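Local coordinates for Thiol:disulfide interchange protein DsbA (Neisseria meningitidis serogroup B, PDB 2ZNM) that probably acts as a thioredoxin-fold disulfide oxidoreductase of the periplasm, exchanging disulfides through a redox-active cysteine pair, at residues A72-A77 / K121-A126. Numbering follows the deposited sequence.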
# COMPACT_ATOMS: atom_id res chain seq x y z
N ALA A 72 -5.51 -7.84 -4.06
CA ALA A 72 -5.30 -7.57 -2.64
C ALA A 72 -4.70 -8.76 -1.89
O ALA A 72 -3.86 -8.58 -1.00
CB ALA A 72 -6.61 -7.12 -1.98
N ARG A 73 -5.14 -9.97 -2.23
CA ARG A 73 -4.59 -11.21 -1.67
C ARG A 73 -3.12 -11.44 -2.04
O ARG A 73 -2.34 -11.94 -1.22
CB ARG A 73 -5.42 -12.41 -2.11
CG ARG A 73 -5.09 -13.68 -1.38
CD ARG A 73 -6.02 -14.79 -1.78
NE ARG A 73 -5.74 -15.99 -1.00
CZ ARG A 73 -6.45 -17.11 -1.06
NH1 ARG A 73 -7.50 -17.21 -1.86
NH2 ARG A 73 -6.10 -18.14 -0.30
N MSE A 74 -2.75 -11.08 -3.28
CA MSE A 74 -1.35 -11.08 -3.70
C MSE A 74 -0.51 -10.11 -2.85
O MSE A 74 0.55 -10.49 -2.33
CB MSE A 74 -1.22 -10.76 -5.19
CG MSE A 74 0.21 -10.85 -5.73
SE MSE A 74 1.09 -12.58 -5.39
CE MSE A 74 0.40 -13.62 -6.91
N ALA A 75 -0.99 -8.88 -2.69
CA ALA A 75 -0.30 -7.88 -1.86
C ALA A 75 -0.12 -8.38 -0.45
O ALA A 75 0.92 -8.18 0.15
CB ALA A 75 -1.05 -6.55 -1.86
N ALA A 76 -1.14 -9.03 0.10
CA ALA A 76 -1.04 -9.56 1.45
C ALA A 76 -0.02 -10.69 1.50
O ALA A 76 0.75 -10.76 2.43
CB ALA A 76 -2.40 -10.03 1.97
N ALA A 77 -0.03 -11.57 0.50
CA ALA A 77 0.93 -12.68 0.43
C ALA A 77 2.38 -12.19 0.44
O ALA A 77 3.20 -12.68 1.22
CB ALA A 77 0.66 -13.53 -0.79
N LYS A 121 7.29 -20.74 -3.86
CA LYS A 121 6.71 -21.66 -2.89
C LYS A 121 6.45 -20.96 -1.55
O LYS A 121 5.40 -21.16 -0.95
CB LYS A 121 7.61 -22.88 -2.68
CG LYS A 121 7.42 -23.97 -3.72
CD LYS A 121 8.49 -25.06 -3.66
CE LYS A 121 8.33 -26.03 -4.83
NZ LYS A 121 9.54 -26.87 -5.08
N LYS A 122 7.41 -20.15 -1.10
CA LYS A 122 7.25 -19.36 0.13
C LYS A 122 6.14 -18.32 0.00
O LYS A 122 5.36 -18.11 0.93
CB LYS A 122 8.57 -18.69 0.54
CG LYS A 122 8.44 -17.81 1.77
CD LYS A 122 9.77 -17.31 2.27
CE LYS A 122 9.69 -17.00 3.77
NZ LYS A 122 9.38 -18.21 4.60
N LEU A 123 6.08 -17.68 -1.16
CA LEU A 123 5.03 -16.72 -1.46
C LEU A 123 3.64 -17.34 -1.44
O LEU A 123 2.68 -16.72 -0.97
CB LEU A 123 5.28 -16.09 -2.83
CG LEU A 123 4.35 -14.95 -3.24
CD1 LEU A 123 4.33 -13.88 -2.17
CD2 LEU A 123 4.77 -14.37 -4.58
N MSE A 124 3.53 -18.55 -1.97
CA MSE A 124 2.25 -19.23 -2.08
C MSE A 124 1.78 -19.82 -0.75
O MSE A 124 0.58 -19.93 -0.51
CB MSE A 124 2.28 -20.28 -3.19
CG MSE A 124 2.19 -19.69 -4.59
SE MSE A 124 0.70 -18.40 -4.79
CE MSE A 124 1.64 -16.71 -4.74
N ARG A 125 2.74 -20.18 0.11
CA ARG A 125 2.48 -20.60 1.48
C ARG A 125 1.80 -19.46 2.25
O ARG A 125 0.85 -19.68 2.98
CB ARG A 125 3.80 -20.98 2.15
CG ARG A 125 3.81 -22.35 2.80
CD ARG A 125 5.14 -23.07 2.53
NE ARG A 125 6.31 -22.27 2.91
CZ ARG A 125 7.51 -22.36 2.34
NH1 ARG A 125 7.73 -23.21 1.33
NH2 ARG A 125 8.50 -21.59 2.76
N ALA A 126 2.30 -18.23 2.07
CA ALA A 126 1.69 -17.05 2.67
C ALA A 126 0.33 -16.73 2.03
O ALA A 126 -0.57 -16.21 2.69
CB ALA A 126 2.62 -15.85 2.56
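Leu123 of helix 120-127 meets Ala77 and selenomethionine Met74 of helix 69-81 in an example of how apolar chains join two helices of the helical part of a DsbA-like thioredoxin fold. Met74 can be followed outward from its backbone. With chi1 at -175°, CG lies opposite the backbone N; CB and CG make no contact across the helices, and bends at chi2 (55°) and chi3 (84°) then turn SE and CE toward helix 120-127. There SE comes to 4.2 Å from Leu123 CD2, the two side chains crossing at about a right angle. Beyond SE the chain ends at CE, which meets Met124 CE, also of a selenomethionine, at 4.0 Å. The other branch of Leu123 serves Ala77: CD1 lies 3.7 Å from Ala77 C and 3.9 Å from Ala77 CB. Nearby, Ala126 CB sits 3.5 Å from Ala77 O, which is hydrogen-bonded to Ser81 OG. The short side chains of Ala77 and Ala126 point toward the opposing segments and let their CA atoms approach to 5.0 Å. Trp111 and Ala108 of helix 105-113 also touch Met74. Between 72-77 and 121-126 the contact is van der Waals and hydrophobic, burying Met74, Ala77 and Leu123, while Arg73 NE donates a hydrogen bond to Tyr127 O, a polar tie between the helices.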